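Local coordinates for protein-disulfide isomerase (PDB 3GMF), which probably acts as a thioredoxin-fold thiol-disulfide oxidoreductase or disulfide isomerase, at residues A[19-24]-A[51-56]; A[57-62]-A[155-160]; A[91-96]-A[124-129]; A[169-174]-A[181-186]. One frame throughout, in Å; residues are numbered along the deposited sequence.

Contact 1: A[19-24]-A[51-56]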
loop_
_atom_site.group_PDB
_atom_site.type_symbol
_atom_site.label_atom_id
_atom_site.label_comp_id
_atom_site.label_asym_id
_atom_site.label_seq_id
_atom_site.Cartn_x
_atom_site.Cartn_y
_atom_site.Cartn_z
ATOM N N LEU A 19 -2.697 -11.786 -9.642
ATOM C CA LEU A 19 -3.066 -10.375 -9.778
ATOM C C LEU A 19 -2.041 -9.563 -8.985
ATOM O O LEU A 19 -1.924 -9.724 -7.771
ATOM C CB LEU A 19 -4.460 -10.124 -9.181
ATOM C CG LEU A 19 -4.896 -8.652 -9.094
ATOM C CD1 LEU A 19 -4.985 -7.986 -10.503
ATOM C CD2 LEU A 19 -6.192 -8.490 -8.312
ATOM N N VAL A 20 -1.330 -8.680 -9.675
ATOM C CA VAL A 20 -0.416 -7.743 -9.011
ATOM C C VAL A 20 -1.103 -6.390 -8.918
ATOM O O VAL A 20 -1.617 -5.908 -9.921
ATOM C CB VAL A 20 0.869 -7.567 -9.805
ATOM C CG1 VAL A 20 1.747 -6.476 -9.184
ATOM C CG2 VAL A 20 1.628 -8.898 -9.842
ATOM N N GLU A 21 -1.068 -5.777 -7.734
ATOM C CA GLU A 21 -1.716 -4.470 -7.481
ATOM C C GLU A 21 -0.612 -3.508 -7.083
ATOM O O GLU A 21 0.139 -3.820 -6.163
ATOM C CB GLU A 21 -2.694 -4.560 -6.299
ATOM C CG GLU A 21 -3.811 -5.617 -6.434
ATOM C CD GLU A 21 -4.810 -5.576 -5.265
ATOM O OE1 GLU A 21 -4.496 -4.983 -4.218
ATOM O OE2 GLU A 21 -5.918 -6.126 -5.413
ATOM N N PHE A 22 -0.474 -2.388 -7.809
ATOM C CA PHE A 22 0.459 -1.325 -7.436
ATOM C C PHE A 22 -0.399 -0.284 -6.774
ATOM O O PHE A 22 -1.252 0.335 -7.430
ATOM C CB PHE A 22 1.140 -0.720 -8.672
ATOM C CG PHE A 22 1.968 -1.703 -9.459
ATOM C CD1 PHE A 22 3.307 -1.919 -9.146
ATOM C CD2 PHE A 22 1.414 -2.389 -10.534
ATOM C CE1 PHE A 22 4.086 -2.825 -9.895
ATOM C CE2 PHE A 22 2.192 -3.271 -11.287
ATOM C CZ PHE A 22 3.519 -3.506 -10.949
ATOM N N VAL A 23 -0.212 -0.098 -5.471
ATOM C CA VAL A 23 -1.129 0.766 -4.705
ATOM C C VAL A 23 -0.346 1.716 -3.797
ATOM O O VAL A 23 0.794 1.444 -3.423
ATOM C CB VAL A 23 -2.172 -0.032 -3.861
ATOM C CG1 VAL A 23 -3.065 -0.927 -4.785
ATOM C CG2 VAL A 23 -1.473 -0.866 -2.772
ATOM N N SER A 24 -1.008 2.807 -3.413
ATOM C CA SER A 24 -0.372 3.862 -2.634
ATOM C C SER A 24 -1.292 4.260 -1.491
ATOM O O SER A 24 -2.485 4.448 -1.723
ATOM C CB SER A 24 -0.153 5.071 -3.531
ATOM O OG SER A 24 0.061 6.252 -2.759
ATOM N N GLY A 51 -6.814 -18.025 -7.526
ATOM C CA GLY A 51 -5.865 -16.967 -7.824
ATOM C C GLY A 51 -5.267 -16.418 -6.556
ATOM O O GLY A 51 -5.753 -16.702 -5.459
ATOM N N ALA A 52 -4.218 -15.611 -6.713
ATOM C CA ALA A 52 -3.532 -15.004 -5.585
ATOM C C ALA A 52 -3.303 -13.516 -5.892
ATOM O O ALA A 52 -3.244 -13.130 -7.051
ATOM C CB ALA A 52 -2.205 -15.695 -5.342
ATOM N N ILE A 53 -3.155 -12.710 -4.840
ATOM C CA ILE A 53 -2.975 -11.258 -5.001
ATOM C C ILE A 53 -1.635 -10.841 -4.448
ATOM O O ILE A 53 -1.344 -11.072 -3.274
ATOM C CB ILE A 53 -4.059 -10.434 -4.291
ATOM C CG1 ILE A 53 -5.455 -10.867 -4.756
ATOM C CG2 ILE A 53 -3.856 -8.935 -4.576
ATOM C CD1 ILE A 53 -6.562 -10.388 -3.876
ATOM N N GLU A 54 -0.836 -10.205 -5.290
ATOM C CA GLU A 54 0.447 -9.691 -4.887
ATOM C C GLU A 54 0.326 -8.177 -4.741
ATOM O O GLU A 54 0.163 -7.467 -5.731
ATOM C CB GLU A 54 1.499 -10.017 -5.928
ATOM C CG GLU A 54 2.890 -9.595 -5.549
ATOM C CD GLU A 54 3.901 -10.079 -6.567
ATOM O OE1 GLU A 54 3.666 -11.138 -7.197
ATOM O OE2 GLU A 54 4.924 -9.411 -6.735
ATOM N N VAL A 55 0.379 -7.696 -3.512
ATOM C CA VAL A 55 0.252 -6.264 -3.245
ATOM C C VAL A 55 1.635 -5.667 -3.256
ATOM O O VAL A 55 2.525 -6.125 -2.541
ATOM C CB VAL A 55 -0.463 -6.010 -1.903
ATOM C CG1 VAL A 55 -0.405 -4.530 -1.510
ATOM C CG2 VAL A 55 -1.901 -6.487 -2.008
ATOM N N ARG A 56 1.817 -4.680 -4.119
ATOM C CA ARG A 56 3.069 -3.948 -4.127
ATOM C C ARG A 56 2.848 -2.521 -3.660
ATOM O O ARG A 56 1.923 -1.816 -4.106
ATOM C CB ARG A 56 3.750 -3.988 -5.486
ATOM C CG ARG A 56 4.117 -5.391 -5.957
ATOM C CD ARG A 56 4.693 -5.303 -7.341
ATOM N NE ARG A 56 4.940 -6.615 -7.923
ATOM C CZ ARG A 56 5.603 -6.813 -9.055
ATOM N NH1 ARG A 56 6.114 -5.785 -9.727
ATOM N NH2 ARG A 56 5.762 -8.041 -9.509
#
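Val20 and Phe22 of 19-24 meet Arg56 of 51-56 on one face of the sheet. Val20 CG1 sits over a face of the guanidinium, 3.4 Å from Arg56 NE. The Phe22 ring runs alongside the arginine, with Phe22 CE1 3.6 Å from Arg56 NH1. Ring and guanidinium planes are 81° apart. Arg56 is extended from CG to NE and leans back over its own strand to Glu54. There NE and NH2 share one oxygen: Arg56 NE lies 3.0 Å from Glu54 OE2. Both donors come from the same side, above the carboxylate plane. His7 also bonds to this oxygen, and Arg18 pairs with Glu54 OE1, which together should favour a charged carboxylate. On the other face, Ile53 CG2 packs 3.6 Å from Glu21 CD, and Val55 CG2 lies against Glu21 OE1. Val23 CG2 touches Val55 CG1 at 4.0 Å.

The two strands are parallel neighbours, joined through helix 28-46 in a beta-alpha-beta unit of the thioredoxin fold. Five backbone hydrogen bonds hold them in register. They start with Leu19 N to Ala52 O (3.0 Å) and end with Val23 N to Arg56 O (3.1 Å). Further out, Phe33 and Leu41 of helix 28-46 pack on Glu21, while Ala160 and Tyr164 of helix 147-164 pack on Phe22. Val23 also touches Cys30, part of a CxxC pattern of the thioredoxin type.

Contact 2: A[57-62]-A[155-160]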
loop_
_atom_site.group_PDB
_atom_site.type_symbol
_atom_site.label_atom_id
_atom_site.label_comp_id
_atom_site.label_asym_id
_atom_site.label_seq_id
_atom_site.Cartn_x
_atom_site.Cartn_y
_atom_site.Cartn_z
ATOM N N ASN A 57 3.694 -2.114 -2.716
ATOM C CA ASN A 57 3.651 -0.748 -2.205
ATOM C C ASN A 57 4.333 0.170 -3.202
ATOM O O ASN A 57 5.563 0.214 -3.311
ATOM C CB ASN A 57 4.314 -0.649 -0.836
ATOM C CG ASN A 57 3.633 -1.511 0.198
ATOM O OD1 ASN A 57 4.226 -2.449 0.735
ATOM N ND2 ASN A 57 2.395 -1.202 0.484
ATOM N N PHE A 58 3.511 0.899 -3.940
ATOM C CA PHE A 58 4.017 1.861 -4.905
ATOM C C PHE A 58 4.060 3.191 -4.156
ATOM O O PHE A 58 3.037 3.874 -4.027
ATOM C CB PHE A 58 3.073 1.940 -6.095
ATOM C CG PHE A 58 3.582 2.801 -7.209
ATOM C CD1 PHE A 58 4.545 2.324 -8.082
ATOM C CD2 PHE A 58 3.099 4.105 -7.370
ATOM C CE1 PHE A 58 5.024 3.131 -9.115
ATOM C CE2 PHE A 58 3.557 4.924 -8.403
ATOM C CZ PHE A 58 4.516 4.437 -9.275
ATOM N N VAL A 59 5.256 3.560 -3.684
ATOM C CA VAL A 59 5.360 4.684 -2.744
ATOM C C VAL A 59 5.540 6.002 -3.492
ATOM O O VAL A 59 6.543 6.174 -4.193
ATOM C CB VAL A 59 6.536 4.461 -1.780
ATOM C CG1 VAL A 59 6.701 5.686 -0.874
ATOM C CG2 VAL A 59 6.328 3.178 -0.940
ATOM N N ARG A 60 4.589 6.926 -3.340
ATOM C CA ARG A 60 4.528 8.129 -4.197
ATOM C C ARG A 60 5.079 9.401 -3.559
ATOM O O ARG A 60 5.388 10.380 -4.275
ATOM C CB ARG A 60 3.083 8.417 -4.636
ATOM C CG ARG A 60 2.396 7.265 -5.427
ATOM C CD ARG A 60 1.031 7.695 -5.914
ATOM N NE ARG A 60 0.224 8.179 -4.784
ATOM C CZ ARG A 60 -0.697 9.128 -4.876
ATOM N NH1 ARG A 60 -0.939 9.698 -6.050
ATOM N NH2 ARG A 60 -1.358 9.525 -3.780
ATOM N N ASP A 61 5.130 9.403 -2.222
ATOM C CA ASP A 61 5.412 10.628 -1.428
ATOM C C ASP A 61 5.843 10.197 -0.004
ATOM O O ASP A 61 5.719 9.026 0.360
ATOM C CB ASP A 61 4.190 11.586 -1.447
ATOM C CG ASP A 61 2.959 10.981 -0.780
ATOM O OD1 ASP A 61 3.042 10.714 0.428
ATOM O OD2 ASP A 61 1.934 10.768 -1.474
ATOM N N PRO A 62 6.424 11.126 0.787
ATOM C CA PRO A 62 6.958 10.716 2.083
ATOM C C PRO A 62 5.878 10.336 3.114
ATOM O O PRO A 62 6.203 9.664 4.085
ATOM C CB PRO A 62 7.758 11.948 2.556
ATOM C CG PRO A 62 7.905 12.797 1.346
ATOM C CD PRO A 62 6.696 12.548 0.504
ATOM N N ALA A 155 13.408 1.428 -3.879
ATOM C CA ALA A 155 13.957 0.641 -4.999
ATOM C C ALA A 155 12.858 -0.180 -5.686
ATOM O O ALA A 155 12.807 -0.291 -6.921
ATOM C CB ALA A 155 15.107 -0.266 -4.503
ATOM N N GLU A 156 11.987 -0.763 -4.878
ATOM C CA GLU A 156 10.847 -1.531 -5.383
ATOM C C GLU A 156 9.921 -0.625 -6.225
ATOM O O GLU A 156 9.423 -1.013 -7.289
ATOM C CB GLU A 156 10.130 -2.153 -4.171
ATOM C CG GLU A 156 8.895 -2.937 -4.500
ATOM C CD GLU A 156 7.667 -2.084 -4.331
ATOM O OE1 GLU A 156 7.549 -1.389 -3.287
ATOM O OE2 GLU A 156 6.830 -2.104 -5.250
ATOM N N THR A 157 9.701 0.589 -5.739
ATOM C CA THR A 157 8.873 1.570 -6.419
ATOM C C THR A 157 9.538 1.971 -7.739
ATOM O O THR A 157 8.869 2.072 -8.791
ATOM C CB THR A 157 8.651 2.817 -5.517
ATOM O OG1 THR A 157 7.921 2.401 -4.352
ATOM C CG2 THR A 157 7.856 3.917 -6.264
ATOM N N ASP A 158 10.850 2.179 -7.688
ATOM C CA ASP A 158 11.598 2.556 -8.891
ATOM C C ASP A 158 11.491 1.426 -9.939
ATOM O O ASP A 158 11.409 1.728 -11.137
ATOM C CB ASP A 158 13.069 2.825 -8.563
ATOM C CG ASP A 158 13.292 4.150 -7.823
ATOM O OD1 ASP A 158 12.356 4.997 -7.736
ATOM O OD2 ASP A 158 14.425 4.324 -7.322
ATOM N N GLU A 159 11.487 0.167 -9.494
ATOM C CA GLU A 159 11.323 -1.012 -10.407
ATOM C C GLU A 159 9.995 -0.953 -11.152
ATOM O O GLU A 159 9.936 -1.209 -12.363
ATOM C CB GLU A 159 11.444 -2.344 -9.642
ATOM C CG GLU A 159 11.559 -3.617 -10.542
ATOM C CD GLU A 159 10.228 -4.267 -10.957
ATOM O OE1 GLU A 159 9.144 -3.850 -10.497
ATOM O OE2 GLU A 159 10.268 -5.220 -11.768
ATOM N N ALA A 160 8.927 -0.622 -10.420
ATOM C CA ALA A 160 7.602 -0.433 -11.019
ATOM C C ALA A 160 7.587 0.690 -12.068
ATOM O O ALA A 160 7.033 0.526 -13.169
ATOM C CB ALA A 160 6.575 -0.160 -9.927
#
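The chain leaves the central sheet of the thioredoxin fold at 57-62, and here it rests on helix 147-164 before helix 62-73 begins. Thr157 is the main helix residue in the contact. Its OG1 accepts a nearly straight hydrogen bond from the backbone of the loop, Val59 N to Thr157 OG1, 3.0 Å with 168° at the hydrogen. The same hydroxyl is also bonded to Leu153 O, one turn back in its own helix. With OG1 beside the backbone N (chi1 -64°), the methyl is left to turn to the aromatic ring. Thr157 CG2 stands over one face of Phe58, 4.3 Å from the ring centroid and off centre toward the rim. Ala160 CB meets the same ring at its edge, in plane, 3.7 Å from Phe58 CD1. The ring is thus touched by two successive turns of the helix. Val59 crosses Thr157 at about a right angle, with Val59 CB 3.6 Å from Thr157 OG1.

The side chain of Glu156 bends at chi2 (-96°) and brings its carboxylate to the end of the strand. Glu156 OE1 lies 2.6 Å from Asn57 O. Beyond this, Phe58 packs on Ile161, Val166 and Thr169. Asp61 then provides the N-cap of helix 62-73. The arrangement is a strand-to-helix connection packed on a helix that flanks the thioredoxin-type sheet.

Contact 3: A[91-96]-A[124-129]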
loop_
_atom_site.group_PDB
_atom_site.type_symbol
_atom_site.label_atom_id
_atom_site.label_comp_id
_atom_site.label_asym_id
_atom_site.label_seq_id
_atom_site.Cartn_x
_atom_site.Cartn_y
_atom_site.Cartn_z
ATOM N N ALA A 91 -9.860 8.074 5.011
ATOM C CA ALA A 91 -10.541 9.352 5.295
ATOM C C ALA A 91 -10.379 9.806 6.749
ATOM O O ALA A 91 -10.342 11.007 7.022
ATOM C CB ALA A 91 -12.009 9.297 4.900
ATOM N N GLN A 92 -10.228 8.851 7.664
ATOM C CA GLN A 92 -10.046 9.149 9.083
ATOM C C GLN A 92 -8.661 9.693 9.430
ATOM O O GLN A 92 -8.544 10.470 10.384
ATOM C CB GLN A 92 -10.349 7.935 9.991
ATOM C CG GLN A 92 -11.379 6.902 9.491
ATOM C CD GLN A 92 -12.681 7.500 8.969
ATOM O OE1 GLN A 92 -13.314 8.332 9.624
ATOM N NE2 GLN A 92 -13.091 7.056 7.778
ATOM N N TRP A 93 -7.613 9.284 8.699
ATOM C CA TRP A 93 -6.259 9.713 9.057
ATOM C C TRP A 93 -5.625 10.721 8.101
ATOM O O TRP A 93 -4.669 11.392 8.474
ATOM C CB TRP A 93 -5.273 8.535 9.304
ATOM C CG TRP A 93 -5.030 7.628 8.093
ATOM C CD1 TRP A 93 -5.641 6.429 7.839
ATOM C CD2 TRP A 93 -4.127 7.854 6.993
ATOM N NE1 TRP A 93 -5.168 5.885 6.665
ATOM C CE2 TRP A 93 -4.259 6.747 6.111
ATOM C CE3 TRP A 93 -3.231 8.885 6.661
ATOM C CZ2 TRP A 93 -3.523 6.639 4.919
ATOM C CZ3 TRP A 93 -2.502 8.778 5.472
ATOM C CH2 TRP A 93 -2.656 7.661 4.618
ATOM N N ILE A 94 -6.159 10.847 6.896
ATOM C CA ILE A 94 -5.407 11.615 5.862
ATOM C C ILE A 94 -5.712 13.126 5.883
ATOM O O ILE A 94 -5.151 13.904 5.102
ATOM C CB ILE A 94 -5.591 10.996 4.445
ATOM C CG1 ILE A 94 -4.387 11.300 3.537
ATOM C CG2 ILE A 94 -6.898 11.446 3.821
ATOM C CD1 ILE A 94 -4.337 10.480 2.252
ATOM N N GLY A 95 -6.586 13.549 6.802
ATOM C CA GLY A 95 -7.012 14.951 6.871
ATOM C C GLY A 95 -5.899 15.990 6.820
ATOM O O GLY A 95 -6.052 17.004 6.127
ATOM N N PRO A 96 -4.779 15.767 7.554
ATOM C CA PRO A 96 -3.690 16.758 7.484
ATOM C C PRO A 96 -3.090 16.993 6.100
ATOM O O PRO A 96 -2.451 18.019 5.903
ATOM C CB PRO A 96 -2.631 16.193 8.421
ATOM C CG PRO A 96 -3.420 15.372 9.415
ATOM C CD PRO A 96 -4.484 14.740 8.577
ATOM N N PHE A 124 0.249 13.451 11.343
ATOM C CA PHE A 124 -0.817 12.542 10.927
ATOM C C PHE A 124 -1.310 11.648 12.060
ATOM O O PHE A 124 -2.194 10.815 11.863
ATOM C CB PHE A 124 -0.399 11.739 9.686
ATOM C CG PHE A 124 -0.411 12.558 8.422
ATOM C CD1 PHE A 124 -1.524 12.539 7.593
ATOM C CD2 PHE A 124 0.683 13.373 8.086
ATOM C CE1 PHE A 124 -1.565 13.303 6.412
ATOM C CE2 PHE A 124 0.655 14.142 6.936
ATOM C CZ PHE A 124 -0.468 14.106 6.090
ATOM N N ARG A 125 -0.750 11.874 13.251
ATOM C CA ARG A 125 -1.182 11.189 14.474
ATOM C C ARG A 125 -1.080 9.665 14.392
ATOM O O ARG A 125 -1.982 8.930 14.822
ATOM C CB ARG A 125 -2.596 11.638 14.881
ATOM C CG ARG A 125 -2.671 13.070 15.409
ATOM C CD ARG A 125 -4.129 13.532 15.570
ATOM N NE ARG A 125 -5.006 12.487 16.114
ATOM C CZ ARG A 125 -5.168 12.212 17.410
ATOM N NH1 ARG A 125 -4.514 12.897 18.345
ATOM N NH2 ARG A 125 -5.990 11.235 17.775
ATOM N N PHE A 126 0.032 9.194 13.826
ATOM C CA PHE A 126 0.225 7.755 13.632
ATOM C C PHE A 126 0.560 7.009 14.943
ATOM O O PHE A 126 0.332 5.802 15.065
ATOM C CB PHE A 126 1.297 7.522 12.559
ATOM C CG PHE A 126 0.825 7.822 11.157
ATOM C CD1 PHE A 126 -0.531 7.772 10.828
ATOM C CD2 PHE A 126 1.751 8.112 10.146
ATOM C CE1 PHE A 126 -0.976 8.025 9.506
ATOM C CE2 PHE A 126 1.331 8.359 8.838
ATOM C CZ PHE A 126 -0.042 8.319 8.515
ATOM N N TYR A 127 1.112 7.732 15.911
ATOM C CA TYR A 127 1.365 7.162 17.236
ATOM C C TYR A 127 0.055 6.699 17.875
ATOM O O TYR A 127 -0.032 5.550 18.300
ATOM C CB TYR A 127 2.136 8.149 18.124
ATOM C CG TYR A 127 3.451 8.589 17.520
ATOM C CD1 TYR A 127 4.582 7.775 17.594
ATOM C CD2 TYR A 127 3.560 9.816 16.859
ATOM C CE1 TYR A 127 5.793 8.166 17.019
ATOM C CE2 TYR A 127 4.769 10.221 16.287
ATOM C CZ TYR A 127 5.881 9.385 16.373
ATOM O OH TYR A 127 7.073 9.795 15.814
ATOM N N ASP A 128 -0.959 7.573 17.883
ATOM C CA ASP A 128 -2.303 7.233 18.378
ATOM C C ASP A 128 -3.007 6.158 17.540
ATOM O O ASP A 128 -3.588 5.223 18.097
ATOM C CB ASP A 128 -3.189 8.489 18.485
ATOM C CG ASP A 128 -2.793 9.404 19.648
ATOM O OD1 ASP A 128 -1.872 9.063 20.423
ATOM O OD2 ASP A 128 -3.407 10.486 19.785
ATOM N N PHE A 129 -2.947 6.286 16.210
ATOM C CA PHE A 129 -3.511 5.296 15.291
ATOM C C PHE A 129 -2.968 3.878 15.561
ATOM O O PHE A 129 -3.725 2.902 15.603
ATOM C CB PHE A 129 -3.231 5.707 13.822
ATOM C CG PHE A 129 -3.979 4.889 12.796
ATOM C CD1 PHE A 129 -5.247 5.277 12.369
ATOM C CD2 PHE A 129 -3.409 3.748 12.232
ATOM C CE1 PHE A 129 -5.941 4.534 11.417
ATOM C CE2 PHE A 129 -4.096 3.001 11.291
ATOM C CZ PHE A 129 -5.363 3.395 10.876
HETATM O O HOH W 1 -4.465 11.946 11.090
#
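The ring of Phe124 has Pro96 on one face and carbonyl oxygens at its edge. Pro96 CB makes a CH-pi contact over the face, 3.8 Å from the Phe124 centroid. Trp93 O lies near the ring plane, 3.5 Å from Phe124 CD1, and Ile94 O is also at this edge. Phe126 turns its edge toward the Trp93 indole face in an offset edge-to-face pair, with planes at 65° and Phe126 CE1 3.7 Å from Trp93 CE3. Trp93 in turn points an edge at the face of Phe129, with planes at 71°; its CD1 is 4.1 Å from Phe129 CE1. Ile94 CB lies over a face of the indole and Phe124 CB over a face of the Phe126 ring, both offset toward the rim. Trp93 CG lies between the backbone N and the carbonyl carbon (chi1 62°), which turns the ring into this aromatic cluster.

The cluster joins the short helices 90-93 and 95-99 to the start of helix 126-131, in the helical part between strands 51-57 and 171-174. Arg125 ends helix 113-123 in a Schellman motif and is at the N-cap position of helix 126-131. One water bridges the segments, donating to Trp93 O and to Phe124 O at 2.7 Å each. Trp93 NE1 bonds to Phe86 O, and Phe86 meets both Trp93 and Phe129. Val67 of helix 62-73 packs on Trp93 and Phe126.

Contact 4: A[169-174]-A[181-186]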
loop_
_atom_site.group_PDB
_atom_site.type_symbol
_atom_site.label_atom_id
_atom_site.label_comp_id
_atom_site.label_asym_id
_atom_site.label_seq_id
_atom_site.Cartn_x
_atom_site.Cartn_y
_atom_site.Cartn_z
ATOM N N THR A 169 -2.336 5.354 -9.861
ATOM C CA THR A 169 -2.681 4.295 -8.900
ATOM C C THR A 169 -4.202 4.253 -8.645
ATOM O O THR A 169 -4.869 5.283 -8.777
ATOM C CB THR A 169 -1.940 4.493 -7.576
ATOM O OG1 THR A 169 -2.090 5.857 -7.165
ATOM C CG2 THR A 169 -0.437 4.136 -7.741
ATOM N N PRO A 170 -4.757 3.055 -8.343
ATOM C CA PRO A 170 -4.064 1.764 -8.370
ATOM C C PRO A 170 -3.828 1.372 -9.821
ATOM O O PRO A 170 -4.556 1.837 -10.712
ATOM C CB PRO A 170 -5.092 0.797 -7.744
ATOM C CG PRO A 170 -6.402 1.399 -8.088
ATOM C CD PRO A 170 -6.173 2.891 -7.956
ATOM N N SER A 171 -2.806 0.560 -10.053
ATOM C CA SER A 171 -2.624 -0.072 -11.356
ATOM C C SER A 171 -2.461 -1.568 -11.136
ATOM O O SER A 171 -2.149 -2.009 -10.023
ATOM C CB SER A 171 -1.411 0.514 -12.089
ATOM O OG SER A 171 -1.637 1.866 -12.469
ATOM N N PHE A 172 -2.645 -2.352 -12.202
ATOM C CA PHE A 172 -2.734 -3.801 -12.062
ATOM C C PHE A 172 -2.004 -4.515 -13.176
ATOM O O PHE A 172 -1.965 -4.026 -14.293
ATOM C CB PHE A 172 -4.214 -4.229 -12.064
ATOM C CG PHE A 172 -5.039 -3.505 -11.045
ATOM C CD1 PHE A 172 -4.942 -3.857 -9.697
ATOM C CD2 PHE A 172 -5.880 -2.457 -11.423
ATOM C CE1 PHE A 172 -5.669 -3.167 -8.745
ATOM C CE2 PHE A 172 -6.647 -1.763 -10.458
ATOM C CZ PHE A 172 -6.545 -2.137 -9.142
ATOM N N MET A 173 -1.431 -5.674 -12.853
ATOM C CA MET A 173 -1.007 -6.626 -13.889
ATOM C C MET A 173 -1.650 -7.986 -13.669
ATOM O O MET A 173 -1.859 -8.418 -12.527
ATOM C CB MET A 173 0.529 -6.834 -14.001
ATOM C CG MET A 173 1.495 -5.760 -13.506
ATOM S SD MET A 173 3.196 -6.290 -14.014
ATOM C CE MET A 173 3.152 -5.896 -15.741
ATOM N N ILE A 174 -1.982 -8.664 -14.766
ATOM C CA ILE A 174 -2.428 -10.056 -14.659
ATOM C C ILE A 174 -1.481 -10.887 -15.502
ATOM O O ILE A 174 -1.230 -10.570 -16.675
ATOM C CB ILE A 174 -3.901 -10.278 -15.073
ATOM C CG1 ILE A 174 -4.866 -9.538 -14.142
ATOM C CG2 ILE A 174 -4.232 -11.763 -15.035
ATOM C CD1 ILE A 174 -6.315 -9.631 -14.555
ATOM N N GLY A 181 -5.794 1.229 -19.054
ATOM C CA GLY A 181 -7.100 1.812 -18.725
ATOM C C GLY A 181 -7.836 1.221 -17.530
ATOM O O GLY A 181 -9.039 1.414 -17.376
ATOM N N THR A 182 -7.096 0.537 -16.659
ATOM C CA THR A 182 -7.702 -0.242 -15.587
ATOM C C THR A 182 -7.177 0.294 -14.260
ATOM O O THR A 182 -6.051 -0.038 -13.832
ATOM C CB THR A 182 -7.342 -1.737 -15.754
ATOM O OG1 THR A 182 -7.724 -2.169 -17.071
ATOM C CG2 THR A 182 -8.041 -2.597 -14.677
ATOM N N HIS A 183 -7.977 1.156 -13.630
ATOM C CA HIS A 183 -7.581 1.788 -12.365
ATOM C C HIS A 183 -8.658 1.805 -11.282
ATOM O O HIS A 183 -8.609 2.626 -10.371
ATOM C CB HIS A 183 -7.016 3.190 -12.629
ATOM C CG HIS A 183 -5.944 3.195 -13.671
ATOM N ND1 HIS A 183 -4.662 2.752 -13.421
ATOM C CD2 HIS A 183 -5.981 3.522 -14.982
ATOM C CE1 HIS A 183 -3.944 2.845 -14.527
ATOM N NE2 HIS A 183 -4.723 3.305 -15.491
ATOM N N ASP A 184 -9.613 0.872 -11.372
ATOM C CA ASP A 184 -10.648 0.743 -10.340
ATOM C C ASP A 184 -11.276 -0.644 -10.420
ATOM O O ASP A 184 -10.980 -1.406 -11.340
ATOM C CB ASP A 184 -11.707 1.867 -10.450
ATOM C CG ASP A 184 -12.537 1.825 -11.735
ATOM O OD1 ASP A 184 -12.468 0.877 -12.546
ATOM O OD2 ASP A 184 -13.308 2.787 -11.934
ATOM N N TRP A 185 -12.131 -0.964 -9.454
ATOM C CA TRP A 185 -12.728 -2.300 -9.399
ATOM C C TRP A 185 -13.662 -2.576 -10.582
ATOM O O TRP A 185 -13.694 -3.684 -11.129
ATOM C CB TRP A 185 -13.429 -2.481 -8.054
ATOM C CG TRP A 185 -14.050 -3.820 -7.843
ATOM C CD1 TRP A 185 -15.320 -4.068 -7.403
ATOM C CD2 TRP A 185 -13.418 -5.102 -8.005
ATOM N NE1 TRP A 185 -15.532 -5.427 -7.305
ATOM C CE2 TRP A 185 -14.387 -6.088 -7.671
ATOM C CE3 TRP A 185 -12.150 -5.517 -8.429
ATOM C CZ2 TRP A 185 -14.112 -7.461 -7.729
ATOM C CZ3 TRP A 185 -11.875 -6.886 -8.501
ATOM C CH2 TRP A 185 -12.859 -7.845 -8.146
ATOM N N ALA A 186 -14.367 -1.541 -11.019
ATOM C CA ALA A 186 -15.334 -1.670 -12.112
ATOM C C ALA A 186 -14.672 -2.088 -13.416
ATOM O O ALA A 186 -15.222 -2.919 -14.152
ATOM C CB ALA A 186 -16.089 -0.363 -12.284
HETATM O O HOH W 2 -3.542 -0.831 -14.489
#
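His183 reaches back to the carbonyl of Pro170 with its imidazole. Its CG lies beside the backbone N (chi1 -51°), and chi2 of -76° turns ND1 to the Pro170 carbonyl. His183 ND1 donates to Pro170 O at 2.9 Å, with 153° at the hydrogen. The acceptor is nearly in the ring plane, but the donor is tilted from the carbonyl plane. Ser171 OG lies at the same ring edge, 3.2 Å from His183 CE1; this hydroxyl is bonded to Gly168 O. The pyrrolidine of Pro170 touches the backbone of the other segment, with Pro170 CG 3.4 Å from His183 O.

Phe172 directs a ring edge to the chain at 182-184. Its CD2 is 3.4 Å from Thr182 O and 3.9 Å from Thr182 CG2. A water completes the join, accepting from Phe172 N at 2.9 Å and donating to Thr182 O at 2.7 Å. Asp184 follows as the N-cap of helix 185-196.

The peptide bond before Pro170 is cis, and Pro170 packs on Cys30 and His29 of helix 28-46. A cis-proline just before a strand and beside a CxxC pattern is characteristic of the thioredoxin fold, consistent with an active-site region here.

Contacts 1, 2 and 4 cluster around the central sheet, while contact 3 stands apart. Along the chain, contact 1 closes before contact 2 opens, contact 3 is nested in the loop that contact 2 closes, and contact 4 comes last. Contacts 1 and 4 have centres about 10 Å apart and share the sheet, where strand 17-23 lies between 51-57 and 171-174. Contact 2 has its centre about 14 Å from contact 1. It touches contact 4 where Phe58 packs on Thr169. Contact 3 lies in the helical region between strands 51-57 and 171-174, its centre about 21 Å from contact 2. Contacts 1 and 4 join elements of the thioredoxin-like sheet, contact 2 joins the end of strand 51-57 to helix 147-164, and contact 3 packs short helices together.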